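Local coordinates for protein phosphoglycolate phosphatase (Thermoplasma acidophilum, PDB 1L6R) that removes phosphate from 2-phosphoglycolate as a magnesium-dependent HAD-superfamily phosphatase, and less efficiently splits inorganic pyrophosphate, at residues L7-V12 against N159-M164; S42-N47 against A155-K160; Y126-A131 against Y143-M148. The protein carries 1 engineered substitution. All blocks are in the same frame, centred on the assembly; numbering follows the deposited sequence. Where two conformers were deposited one is given.

Overall arrangement
Interactions 1 and 2 belong to the HAD core and share helix 154-164, which lies against the neighbouring parallel strands 7-11 and 40-44; their centres are about 6 Å apart, and N159 and K160 belong to both. Interaction 3 lies in the cap, where helix 124-132 covers a strand of a separate antiparallel sheet, its centre about 25 Å from that of interaction 1 and 19 Å from that of interaction 2. Along the chain the two core strands come first, then the cap pair, then the shared helix, so the cap is inserted between core elements. Core and cap meet where G46, a magnesium-binding residue, approaches H146, so at least that metal site lies near the boundary.

Interaction 1 (L7-V12 against N159-M164); sequences LAAIDV and NKLKEM. With CA (calcium ion), chain C.
D11 OD1 accepts a hydrogen bond from the backbone N of G14 and a weak one from a water, water 1, at 2.9 Å. The first of these is a helix N-cap, since D11 stands just before the short helix 12-15. The other carboxylate oxygen, D11 OD2, binds a calcium ion at 2.4 Å. That ion also holds water 1, at 2.7 Å from its oxygen, and water 2; side chains of D177, N180 and D181 complete its six ligands. With CG turned away from the backbone N (chi1 168°), the carboxylate leaves the C-terminal end of strand 7-11 toward the metal, each oxygen with its own task.

The strand-to-helix contact lies further back and is wholly apolar. L161 reaches from helix 154-164 with CG opposite its carbonyl carbon (chi1 -72°), and its CD1 touches two alternate residues of the strand: L7 CD2 at 4.2 Å and A9 CB at 4.2 Å. The L7 and L161 side chains cross at about a right angle, and one methyl of each makes the contact. A9 has a short side chain, and the backbones come closest here, with A9 CA 8.7 Å from L161 CA. The strand itself is held by backbone bonds to T40 and S42 on one side and to E171 and L173 on the other, an inner strand of the Rossmann-like HAD sheet.

Since D11 is the nucleophile, the geometry is consistent with the HAD scheme in which one carboxylate oxygen stays on the metal while the other attacks phosphorus, with calcium here in the place of the magnesium cofactor. The metal and the amide together would fix the rotation of the group, on a strand that meets this helix through hydrocarbon contacts.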
ATOM      1  N   LEU A   7      -0.216 -20.178   1.089  1.00 14.64           N
ATOM      2  CA  LEU A   7       0.280 -19.501   2.274  1.00 13.71           C
ATOM      3  C   LEU A   7      -0.773 -18.569   2.845  1.00 14.27           C
ATOM      4  O   LEU A   7      -1.500 -17.912   2.092  1.00 13.73           O
ATOM      5  CB  LEU A   7       1.546 -18.712   1.914  1.00 14.55           C
ATOM      6  CG  LEU A   7       2.271 -17.968   3.046  1.00 14.48           C
ATOM      7  CD1 LEU A   7       3.752 -17.891   2.723  1.00 16.12           C
ATOM      8  CD2 LEU A   7       1.679 -16.569   3.243  1.00 15.14           C
ATOM      9  N   ALA A   8      -0.863 -18.541   4.174  1.00 12.96           N
ATOM     10  CA  ALA A   8      -1.792 -17.652   4.866  1.00 13.30           C
ATOM     11  C   ALA A   8      -1.003 -16.759   5.819  1.00 13.38           C
ATOM     12  O   ALA A   8      -0.194 -17.239   6.615  1.00 13.84           O
ATOM     13  CB  ALA A   8      -2.833 -18.450   5.644  1.00 13.94           C
ATOM     14  N   ALA A   9      -1.234 -15.453   5.715  1.00 12.58           N
ATOM     15  CA  ALA A   9      -0.574 -14.474   6.578  1.00 11.97           C
ATOM     16  C   ALA A   9      -1.668 -13.973   7.513  1.00 11.57           C
ATOM     17  O   ALA A   9      -2.682 -13.430   7.067  1.00 11.99           O
ATOM     18  CB  ALA A   9       0.005 -13.336   5.748  1.00 12.99           C
ATOM     19  N   ILE A  10      -1.448 -14.150   8.809  1.00 11.19           N
ATOM     20  CA  ILE A  10      -2.448 -13.814   9.811  1.00 11.55           C
ATOM     21  C   ILE A  10      -2.036 -12.777  10.847  1.00 11.39           C
ATOM     22  O   ILE A  10      -0.943 -12.855  11.411  1.00 12.09           O
ATOM     23  CB  ILE A  10      -2.851 -15.099  10.578  1.00 12.79           C
ATOM     24  CG1 ILE A  10      -3.196 -16.218   9.589  1.00 13.76           C
ATOM     25  CG2 ILE A  10      -4.019 -14.817  11.509  1.00 12.38           C
ATOM     26  CD1 ILE A  10      -3.473 -17.558  10.251  1.00 14.32           C
ATOM     27  N   ASP A  11      -2.942 -11.827  11.093  1.00 11.20           N
ATOM     28  CA  ASP A  11      -2.779 -10.766  12.090  1.00 10.81           C
ATOM     29  C   ASP A  11      -2.981 -11.433  13.456  1.00 10.97           C
ATOM     30  O   ASP A  11      -4.092 -11.856  13.800  1.00 12.45           O
ATOM     31  CB  ASP A  11      -3.847  -9.706  11.820  1.00 11.21           C
ATOM     32  CG  ASP A  11      -3.993  -8.704  12.928  1.00 13.11           C
ATOM     33  OD1 ASP A  11      -3.131  -8.612  13.825  1.00 14.52           O
ATOM     34  OD2 ASP A  11      -5.014  -7.998  12.871  1.00 13.55           O
ATOM     35  N   VAL A  12      -1.908 -11.529  14.227  1.00 11.17           N
ATOM     36  CA  VAL A  12      -1.962 -12.189  15.528  1.00 11.95           C
ATOM     37  C   VAL A  12      -2.942 -11.577  16.517  1.00 12.66           C
ATOM     38  O   VAL A  12      -3.869 -12.241  16.995  1.00 13.43           O
ATOM     39  CB  VAL A  12      -0.560 -12.195  16.200  1.00 11.95           C
ATOM     40  CG1 VAL A  12      -0.648 -12.712  17.634  1.00 12.90           C
ATOM     41  CG2 VAL A  12       0.398 -13.063  15.395  1.00 13.59           C
ATOM     42  N   ASN A 159       4.345  -8.829   0.776  1.00 13.72           N
ATOM     43  CA  ASN A 159       5.110  -8.835  -0.463  1.00 14.95           C
ATOM     44  C   ASN A 159       6.420  -9.585  -0.253  1.00 15.51           C
ATOM     45  O   ASN A 159       6.896 -10.274  -1.155  1.00 16.35           O
ATOM     46  CB  ASN A 159       5.390  -7.412  -0.942  1.00 15.10           C
ATOM     47  CG  ASN A 159       4.231  -6.833  -1.711  1.00 16.28           C
ATOM     48  OD1 ASN A 159       3.655  -7.497  -2.570  1.00 19.87           O
ATOM     49  ND2 ASN A 159       3.885  -5.592  -1.417  1.00 16.62           N
ATOM     50  N   LYS A 160       7.003  -9.458   0.936  1.00 14.76           N
ATOM     51  CA  LYS A 160       8.253 -10.152   1.235  1.00 15.09           C
ATOM     52  C   LYS A 160       8.021 -11.667   1.229  1.00 15.25           C
ATOM     53  O   LYS A 160       8.838 -12.420   0.710  1.00 15.41           O
ATOM     54  CB  LYS A 160       8.795  -9.691   2.587  1.00 17.31           C
ATOM     55  CG  LYS A 160      10.090 -10.363   2.988  1.00 21.54           C
ATOM     56  CD  LYS A 160      10.847  -9.507   3.977  1.00 25.63           C
ATOM     57  CE  LYS A 160      11.352  -8.228   3.314  1.00 28.72           C
ATOM     58  NZ  LYS A 160      12.292  -8.527   2.197  1.00 31.75           N
ATOM     59  N   LEU A 161       6.910 -12.116   1.807  1.00 14.83           N
ATOM     60  CA  LEU A 161       6.590 -13.546   1.812  1.00 14.52           C
ATOM     61  C   LEU A 161       6.383 -14.042   0.377  1.00 15.75           C
ATOM     62  O   LEU A 161       6.828 -15.138   0.012  1.00 15.43           O
ATOM     63  CB  LEU A 161       5.327 -13.794   2.643  1.00 14.15           C
ATOM     64  CG  LEU A 161       5.487 -13.635   4.161  1.00 13.31           C
ATOM     65  CD1 LEU A 161       4.125 -13.558   4.808  1.00 15.18           C
ATOM     66  CD2 LEU A 161       6.280 -14.810   4.726  1.00 14.10           C
ATOM     67  N   LYS A 162       5.709 -13.231  -0.433  1.00 15.55           N
ATOM     68  CA  LYS A 162       5.452 -13.581  -1.826  1.00 16.59           C
ATOM     69  C   LYS A 162       6.774 -13.842  -2.531  1.00 18.15           C
ATOM     70  O   LYS A 162       6.913 -14.833  -3.250  1.00 17.64           O
ATOM     71  CB  LYS A 162       4.690 -12.451  -2.522  1.00 15.50           C
ATOM     72  CG  LYS A 162       4.507 -12.645  -4.026  1.00 17.97           C
ATOM     73  CD  LYS A 162       3.546 -11.612  -4.591  1.00 18.31           C
ATOM     74  CE  LYS A 162       3.483 -11.657  -6.108  1.00 21.23           C
ATOM     75  NZ  LYS A 162       4.712 -11.068  -6.699  1.00 23.24           N
ATOM     76  N   GLU A 163       7.740 -12.956  -2.313  0.51 19.17           N
ATOM     77  CA  GLU A 163       9.065 -13.080  -2.916  0.50 20.31           C
ATOM     78  C   GLU A 163       9.803 -14.313  -2.397  0.51 19.16           C
ATOM     79  O   GLU A 163      10.364 -15.086  -3.171  0.47 20.07           O
ATOM     80  CB  GLU A 163       9.892 -11.827  -2.612  0.52 21.99           C
ATOM     81  CG  GLU A 163      11.334 -11.892  -3.094  0.61 24.72           C
ATOM     82  CD  GLU A 163      12.140 -10.677  -2.676  0.50 25.98           C
ATOM     83  OE1 GLU A 163      11.772  -9.552  -3.072  0.60 26.63           O
ATOM     84  OE2 GLU A 163      13.142 -10.848  -1.949  0.45 27.29           O
ATOM     85  N   MET A 164       9.800 -14.486  -1.079  1.00 18.50           N
ATOM     86  CA  MET A 164      10.469 -15.610  -0.435  1.00 18.41           C
ATOM     87  C   MET A 164       9.985 -16.976  -0.911  1.00 18.36           C
ATOM     88  O   MET A 164      10.783 -17.908  -1.075  1.00 19.73           O
ATOM     89  CB  MET A 164      10.301 -15.505   1.088  1.00 18.06           C
ATOM     90  CG  MET A 164      11.072 -14.351   1.710  1.00 19.27           C
ATOM     91  SD  MET A 164      10.677 -14.090   3.458  1.00 21.03           S
ATOM     92  CE  MET A 164      11.489 -15.509   4.176  1.00 21.01           C
TER
HETATM   93 CA    CA C 901      -5.645  -5.695  12.803  1.00 12.71          CA
HETATM   94  O   HOH W   1      -3.154  -5.730  13.748  1.00 16.36           O
HETATM   95  O   HOH W   2      -5.807  -4.845  15.144  1.00 16.67           O

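Interaction 2 (S42-N47 against A155-K160); sequences SLLSGN and AFAVNK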
ATOM      1  N   SER A  42       2.184 -17.762   8.190  1.00 12.42           N
ATOM      2  CA  SER A  42       3.075 -16.706   8.667  1.00 11.88           C
ATOM      3  C   SER A  42       2.252 -15.833   9.608  1.00 11.99           C
ATOM      4  O   SER A  42       1.086 -15.545   9.325  1.00 13.21           O
ATOM      5  CB  SER A  42       3.588 -15.848   7.505  1.00 11.46           C
ATOM      6  OG  SER A  42       4.365 -14.743   7.979  1.00 13.54           O
ATOM      7  N   LEU A  43       2.847 -15.437  10.730  1.00 11.44           N
ATOM      8  CA  LEU A  43       2.167 -14.578  11.696  1.00 11.95           C
ATOM      9  C   LEU A  43       2.702 -13.162  11.575  1.00 12.17           C
ATOM     10  O   LEU A  43       3.907 -12.958  11.425  1.00 12.56           O
ATOM     11  CB  LEU A  43       2.404 -15.062  13.131  1.00 12.46           C
ATOM     12  CG  LEU A  43       1.929 -16.470  13.483  1.00 12.65           C
ATOM     13  CD1 LEU A  43       2.111 -16.701  14.987  1.00 15.19           C
ATOM     14  CD2 LEU A  43       0.477 -16.635  13.098  1.00 15.11           C
ATOM     15  N   LEU A  44       1.790 -12.195  11.640  0.50 12.25           N
ATOM     16  CA  LEU A  44       2.124 -10.775  11.561  0.52 11.99           C
ATOM     17  C   LEU A  44       1.676 -10.128  12.861  0.48 11.82           C
ATOM     18  O   LEU A  44       0.528 -10.290  13.270  0.46 11.98           O
ATOM     19  CB  LEU A  44       1.383 -10.113  10.398  0.45 12.57           C
ATOM     20  CG  LEU A  44       1.462 -10.812   9.041  0.58 12.09           C
ATOM     21  CD1 LEU A  44       0.704 -10.004   7.997  0.69 13.01           C
ATOM     22  CD2 LEU A  44       2.910 -10.956   8.640  0.57 13.38           C
ATOM     23  N   SER A  45       2.572  -9.395  13.514  1.00 11.26           N
ATOM     24  CA  SER A  45       2.224  -8.737  14.768  1.00 12.37           C
ATOM     25  C   SER A  45       2.934  -7.411  14.954  1.00 11.18           C
ATOM     26  O   SER A  45       3.964  -7.155  14.330  1.00 11.34           O
ATOM     27  CB  SER A  45       2.598  -9.655  15.941  1.00 14.11           C
ATOM     28  OG  SER A  45       2.360  -9.038  17.197  1.00 17.24           O
ATOM     29  N   GLY A  46       2.368  -6.570  15.813  1.00 10.24           N
ATOM     30  CA  GLY A  46       3.004  -5.313  16.152  1.00 10.59           C
ATOM     31  C   GLY A  46       3.933  -5.522  17.343  1.00 10.62           C
ATOM     32  O   GLY A  46       4.694  -4.619  17.709  1.00 11.36           O
ATOM     33  N   ASN A  47       3.906  -6.710  17.949  1.00 10.15           N
ATOM     34  CA  ASN A  47       4.770  -6.960  19.102  1.00  9.78           C
ATOM     35  C   ASN A  47       6.218  -7.223  18.656  1.00 10.03           C
ATOM     36  O   ASN A  47       6.527  -7.327  17.457  1.00 10.51           O
ATOM     37  CB  ASN A  47       4.242  -8.133  19.940  1.00 12.02           C
ATOM     38  CG  ASN A  47       4.387  -7.894  21.451  1.00 11.96           C
ATOM     39  OD1 ASN A  47       5.446  -7.456  21.933  1.00 12.44           O
ATOM     40  ND2 ASN A  47       3.330  -8.195  22.207  1.00 13.32           N
ATOM     41  N   ALA A 155       1.675  -4.792   4.246  1.00 12.09           N
ATOM     42  CA  ALA A 155       1.833  -4.978   2.804  1.00 11.73           C
ATOM     43  C   ALA A 155       3.300  -5.297   2.524  1.00 11.96           C
ATOM     44  O   ALA A 155       3.610  -6.157   1.700  1.00 12.05           O
ATOM     45  CB  ALA A 155       1.407  -3.719   2.045  1.00 13.34           C
ATOM     46  N   PHE A 156       4.200  -4.594   3.204  1.00 11.68           N
ATOM     47  CA  PHE A 156       5.622  -4.851   3.029  1.00 12.53           C
ATOM     48  C   PHE A 156       5.902  -6.320   3.385  1.00 13.00           C
ATOM     49  O   PHE A 156       6.597  -7.025   2.654  1.00 12.89           O
ATOM     50  CB  PHE A 156       6.431  -3.926   3.946  1.00 13.23           C
ATOM     51  CG  PHE A 156       7.904  -4.213   3.956  1.00 13.84           C
ATOM     52  CD1 PHE A 156       8.755  -3.608   3.035  1.00 15.09           C
ATOM     53  CD2 PHE A 156       8.442  -5.105   4.878  1.00 14.56           C
ATOM     54  CE1 PHE A 156      10.127  -3.889   3.033  1.00 14.84           C
ATOM     55  CE2 PHE A 156       9.810  -5.397   4.887  1.00 14.96           C
ATOM     56  CZ  PHE A 156      10.655  -4.787   3.961  1.00 15.24           C
ATOM     57  N   ALA A 157       5.349  -6.782   4.503  1.00 12.20           N
ATOM     58  CA  ALA A 157       5.575  -8.161   4.935  1.00 12.78           C
ATOM     59  C   ALA A 157       5.007  -9.205   3.971  1.00 12.05           C
ATOM     60  O   ALA A 157       5.672 -10.198   3.656  1.00 13.21           O
ATOM     61  CB  ALA A 157       4.992  -8.374   6.337  1.00 11.79           C
ATOM     62  N   VAL A 158       3.781  -8.990   3.504  1.00 12.25           N
ATOM     63  CA  VAL A 158       3.154  -9.946   2.589  1.00 12.91           C
ATOM     64  C   VAL A 158       3.910  -9.983   1.264  1.00 13.31           C
ATOM     65  O   VAL A 158       4.105 -11.052   0.688  1.00 13.60           O
ATOM     66  CB  VAL A 158       1.652  -9.606   2.378  1.00 12.62           C
ATOM     67  CG1 VAL A 158       1.061 -10.464   1.269  1.00 14.59           C
ATOM     68  CG2 VAL A 158       0.887  -9.867   3.671  1.00 14.27           C
ATOM     69  N   ASN A 159       4.345  -8.829   0.776  1.00 13.72           N
ATOM     70  CA  ASN A 159       5.110  -8.835  -0.463  1.00 14.95           C
ATOM     71  C   ASN A 159       6.420  -9.585  -0.253  1.00 15.51           C
ATOM     72  O   ASN A 159       6.896 -10.274  -1.155  1.00 16.35           O
ATOM     73  CB  ASN A 159       5.390  -7.412  -0.942  1.00 15.10           C
ATOM     74  CG  ASN A 159       4.231  -6.833  -1.711  1.00 16.28           C
ATOM     75  OD1 ASN A 159       3.655  -7.497  -2.570  1.00 19.87           O
ATOM     76  ND2 ASN A 159       3.885  -5.592  -1.417  1.00 16.62           N
ATOM     77  N   LYS A 160       7.003  -9.458   0.936  1.00 14.76           N
ATOM     78  CA  LYS A 160       8.253 -10.152   1.235  1.00 15.09           C
ATOM     79  C   LYS A 160       8.021 -11.667   1.229  1.00 15.25           C
ATOM     80  O   LYS A 160       8.838 -12.420   0.710  1.00 15.41           O
ATOM     81  CB  LYS A 160       8.795  -9.691   2.587  1.00 17.31           C
ATOM     82  CG  LYS A 160      10.090 -10.363   2.988  1.00 21.54           C
ATOM     83  CD  LYS A 160      10.847  -9.507   3.977  1.00 25.63           C
ATOM     84  CE  LYS A 160      11.352  -8.228   3.314  1.00 28.72           C
ATOM     85  NZ  LYS A 160      12.292  -8.527   2.197  1.00 31.75           N
TER
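L44 meets A157 and V158 with the end of its side chain, in one of its two modelled conformers. From CB, which points at the helix, the chain goes to CG with the torsion placing CG opposite the carbonyl carbon (chi1 -49°). CB and CG stay more than 5 Å from A157 CB, and the two methyls beyond CG do the touching. CD2 lies 4.0 Å from A157 CB, the short side chain facing it on helix 154-164. CD1, which continues the extended line from CA (chi2 -179°), approaches V158 CG2 at 4.3 Å. The fork of the leucine is thus divided between two consecutive helix residues. M184 also touches both L44 and V158, while F66 of the adjacent strand touches both L44 and A157.

The strand is the second of the HAD core, and S45, just past its end, fits the serine or threonine of HAD motif II. S45 OG accepts the backbone N-H of N47 at 2.9 Å, nearly straight at 168°, which defines an ST turn; the same oxygen is hydrogen-bonded to D13 OD1. The turn carries G46, a magnesium-binding residue, whose carbonyl oxygen bonds to R111 NH2. L44 also touches K154, at the start of the same helix, which probably binds substrate as in related enzymes.

Interaction 3 (Y126-A131 against Y143-M148); sequences YVRKEA and YSWHLM
This is a helix-on-sheet contact in the cap of a HAD phosphatase: helix 124-132 packs against the three-stranded antiparallel sheet at its central strand, 144-149. The cap is of the alpha/beta type known as C2 in this superfamily. Two pairs, one apolar and one mixed, join helix to strand, and no hydrogen bond links the two segments directly.

The apolar pair is A131 and L147. A131 CB points at the strand, and L147 CD1 meets it at 3.8 Å; the leucine gets there because its CG lies opposite the backbone N (chi1 175°), bringing the tip closer than the direction of CB would suggest. T89 and F92 of helix 87-96 also touch L147, so two helices cover the same leucine.

The mixed pair is R128 and W145, one helical turn earlier and two strand residues earlier. The arginine chain bends at its third torsion, and NH2 arrives 3.8 Å from W145 CZ3, at the edge of the indole near its plane. With NH2 at the ring edge and the guanidinium and ring planes 52° apart, the guanidinium does not lie over the indole face. The guanidinium's stronger partner is I138 O on strand 136-141, to which NH2 donates a hydrogen bond, fastening the helix to an outer strand. Y140 meets the indole edge-to-face, and F117 also meets the indole with its ring.

At the start of the strand, S144 OG donates to W145 O at 2.8 Å, from a position 39° out of the carbonyl plane.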
ATOM      1  N   TYR A 126      -1.942  15.924  17.581  1.00 17.38           N
ATOM      2  CA  TYR A 126      -0.703  16.682  17.479  1.00 17.46           C
ATOM      3  C   TYR A 126       0.494  15.786  17.165  1.00 17.63           C
ATOM      4  O   TYR A 126       1.298  16.088  16.277  1.00 18.27           O
ATOM      5  CB  TYR A 126      -0.430  17.435  18.775  1.00 18.57           C
ATOM      6  CG  TYR A 126       0.903  18.140  18.762  1.00 20.50           C
ATOM      7  CD1 TYR A 126       1.116  19.255  17.952  1.00 22.16           C
ATOM      8  CD2 TYR A 126       1.960  17.682  19.546  1.00 21.48           C
ATOM      9  CE1 TYR A 126       2.350  19.898  17.924  1.00 23.45           C
ATOM     10  CE2 TYR A 126       3.200  18.318  19.528  1.00 23.25           C
ATOM     11  CZ  TYR A 126       3.385  19.425  18.713  1.00 24.58           C
ATOM     12  OH  TYR A 126       4.604  20.062  18.692  1.00 28.44           O
ATOM     13  N   VAL A 127       0.621  14.687  17.900  1.00 15.91           N
ATOM     14  CA  VAL A 127       1.740  13.790  17.673  1.00 15.90           C
ATOM     15  C   VAL A 127       1.690  13.159  16.285  1.00 15.35           C
ATOM     16  O   VAL A 127       2.734  12.966  15.655  1.00 15.13           O
ATOM     17  CB  VAL A 127       1.812  12.711  18.769  1.00 15.16           C
ATOM     18  CG1 VAL A 127       2.835  11.653  18.389  1.00 15.73           C
ATOM     19  CG2 VAL A 127       2.202  13.353  20.103  1.00 16.70           C
ATOM     20  N   ARG A 128       0.496  12.854  15.785  1.00 15.06           N
ATOM     21  CA  ARG A 128       0.409  12.280  14.451  1.00 14.49           C
ATOM     22  C   ARG A 128       0.923  13.289  13.425  1.00 16.22           C
ATOM     23  O   ARG A 128       1.664  12.935  12.514  1.00 15.82           O
ATOM     24  CB  ARG A 128      -1.029  11.867  14.108  1.00 15.61           C
ATOM     25  CG  ARG A 128      -1.176  11.425  12.650  1.00 17.93           C
ATOM     26  CD  ARG A 128      -2.508  10.757  12.363  1.00 18.02           C
ATOM     27  NE  ARG A 128      -2.538   9.378  12.845  1.00 21.58           N
ATOM     28  CZ  ARG A 128      -3.477   8.887  13.646  1.00 21.31           C
ATOM     29  NH1 ARG A 128      -4.466   9.666  14.062  1.00 25.15           N
ATOM     30  NH2 ARG A 128      -3.439   7.616  14.019  1.00 23.29           N
ATOM     31  N   LYS A 129       0.531  14.552  13.583  1.00 17.09           N
ATOM     32  CA  LYS A 129       0.977  15.592  12.663  1.00 19.67           C
ATOM     33  C   LYS A 129       2.499  15.698  12.698  1.00 17.48           C
ATOM     34  O   LYS A 129       3.151  15.748  11.656  1.00 19.36           O
ATOM     35  CB  LYS A 129       0.349  16.940  13.037  1.00 22.08           C
ATOM     36  CG  LYS A 129      -1.145  17.043  12.744  0.71 26.95           C
ATOM     37  CD  LYS A 129      -1.680  18.416  13.130  0.70 31.01           C
ATOM     38  CE  LYS A 129      -3.165  18.545  12.826  0.69 33.22           C
ATOM     39  NZ  LYS A 129      -3.685  19.898  13.169  0.60 35.78           N
ATOM     40  N   GLU A 130       3.062  15.727  13.900  1.00 17.83           N
ATOM     41  CA  GLU A 130       4.512  15.813  14.050  1.00 17.39           C
ATOM     42  C   GLU A 130       5.197  14.580  13.466  1.00 17.16           C
ATOM     43  O   GLU A 130       6.221  14.684  12.789  1.00 17.93           O
ATOM     44  CB  GLU A 130       4.885  15.959  15.525  1.00 21.04           C
ATOM     45  CG  GLU A 130       4.545  17.315  16.115  1.00 25.02           C
ATOM     46  CD  GLU A 130       5.161  18.452  15.321  1.00 28.33           C
ATOM     47  OE1 GLU A 130       4.546  18.890  14.326  1.00 31.84           O
ATOM     48  OE2 GLU A 130       6.270  18.897  15.685  1.00 31.70           O
ATOM     49  N   ALA A 131       4.624  13.407  13.710  1.00 14.95           N
ATOM     50  CA  ALA A 131       5.208  12.176  13.194  1.00 14.49           C
ATOM     51  C   ALA A 131       5.225  12.143  11.672  1.00 14.57           C
ATOM     52  O   ALA A 131       6.244  11.813  11.056  1.00 15.21           O
ATOM     53  CB  ALA A 131       4.436  10.968  13.741  1.00 14.00           C
ATOM     54  N   TYR A 143      -1.197  -4.207  21.972  1.00 10.21           N
ATOM     55  CA  TYR A 143      -0.982  -3.614  23.289  1.00 10.10           C
ATOM     56  C   TYR A 143      -0.643  -2.144  23.327  1.00  9.69           C
ATOM     57  O   TYR A 143      -0.648  -1.548  24.404  1.00 11.49           O
ATOM     58  CB  TYR A 143       0.161  -4.336  24.006  1.00 11.98           C
ATOM     59  CG  TYR A 143      -0.223  -5.685  24.520  1.00 11.83           C
ATOM     60  CD1 TYR A 143      -0.244  -6.792  23.674  1.00 11.75           C
ATOM     61  CD2 TYR A 143      -0.667  -5.841  25.828  1.00 12.79           C
ATOM     62  CE1 TYR A 143      -0.712  -8.024  24.123  1.00 12.66           C
ATOM     63  CE2 TYR A 143      -1.140  -7.067  26.285  1.00 13.55           C
ATOM     64  CZ  TYR A 143      -1.160  -8.145  25.426  1.00 12.31           C
ATOM     65  OH  TYR A 143      -1.639  -9.352  25.877  1.00 15.08           O
ATOM     66  N   SER A 144      -0.359  -1.544  22.181  1.00  9.83           N
ATOM     67  CA  SER A 144       0.090  -0.158  22.219  1.00 10.08           C
ATOM     68  C   SER A 144      -0.027   0.540  20.890  1.00 10.14           C
ATOM     69  O   SER A 144      -0.465  -0.036  19.890  1.00  9.89           O
ATOM     70  CB  SER A 144       1.583  -0.144  22.594  1.00 11.37           C
ATOM     71  OG  SER A 144       2.379  -0.619  21.495  1.00 10.91           O
ATOM     72  N   TRP A 145       0.385   1.806  20.906  1.00 10.49           N
ATOM     73  CA  TRP A 145       0.493   2.574  19.684  1.00  9.96           C
ATOM     74  C   TRP A 145       1.856   2.184  19.113  1.00  9.88           C
ATOM     75  O   TRP A 145       2.727   1.648  19.824  1.00  9.95           O
ATOM     76  CB  TRP A 145       0.497   4.075  19.954  1.00  9.79           C
ATOM     77  CG  TRP A 145      -0.835   4.605  20.310  1.00 10.24           C
ATOM     78  CD1 TRP A 145      -1.430   4.573  21.537  1.00 11.72           C
ATOM     79  CD2 TRP A 145      -1.758   5.247  19.425  1.00 10.82           C
ATOM     80  NE1 TRP A 145      -2.671   5.165  21.470  1.00 11.27           N
ATOM     81  CE2 TRP A 145      -2.897   5.586  20.190  1.00 11.12           C
ATOM     82  CE3 TRP A 145      -1.735   5.569  18.060  1.00 10.72           C
ATOM     83  CZ2 TRP A 145      -4.011   6.237  19.635  1.00 12.27           C
ATOM     84  CZ3 TRP A 145      -2.848   6.218  17.506  1.00 11.38           C
ATOM     85  CH2 TRP A 145      -3.967   6.543  18.301  1.00 12.12           C
ATOM     86  N   HIS A 146       2.031   2.485  17.835  1.00  9.62           N
ATOM     87  CA  HIS A 146       3.248   2.174  17.118  1.00  9.68           C
ATOM     88  C   HIS A 146       3.646   3.359  16.281  1.00 11.13           C
ATOM     89  O   HIS A 146       2.810   3.926  15.583  1.00 11.52           O
ATOM     90  CB  HIS A 146       3.014   0.977  16.202  1.00  9.93           C
ATOM     91  CG  HIS A 146       2.704  -0.276  16.946  1.00  9.69           C
ATOM     92  ND1 HIS A 146       1.431  -0.626  17.347  1.00 12.53           N
ATOM     93  CD2 HIS A 146       3.535  -1.217  17.444  1.00  7.53           C
ATOM     94  CE1 HIS A 146       1.499  -1.734  18.068  1.00  7.14           C
ATOM     95  NE2 HIS A 146       2.763  -2.112  18.139  1.00 12.43           N
ATOM     96  N   LEU A 147       4.917   3.737  16.388  1.00 10.31           N
ATOM     97  CA  LEU A 147       5.492   4.823  15.601  1.00 10.91           C
ATOM     98  C   LEU A 147       6.347   4.068  14.589  1.00 10.92           C
ATOM     99  O   LEU A 147       7.393   3.499  14.926  1.00 11.11           O
ATOM    100  CB  LEU A 147       6.352   5.729  16.476  1.00 12.82           C
ATOM    101  CG  LEU A 147       7.097   6.842  15.732  1.00 11.09           C
ATOM    102  CD1 LEU A 147       6.119   7.835  15.107  1.00 12.44           C
ATOM    103  CD2 LEU A 147       8.036   7.547  16.709  1.00 13.55           C
ATOM    104  N   MET A 148       5.873   4.074  13.349  1.00 11.30           N
ATOM    105  CA  MET A 148       6.489   3.337  12.263  1.00 10.87           C
ATOM    106  C   MET A 148       7.051   4.220  11.175  1.00 12.21           C
ATOM    107  O   MET A 148       6.605   5.352  10.983  1.00 13.15           O
ATOM    108  CB  MET A 148       5.437   2.443  11.597  1.00 10.85           C
ATOM    109  CG  MET A 148       4.589   1.608  12.534  1.00 11.78           C
ATOM    110  SD  MET A 148       5.565   0.446  13.488  1.00 11.91           S
ATOM    111  CE  MET A 148       6.476  -0.359  12.172  1.00 12.89           C
TER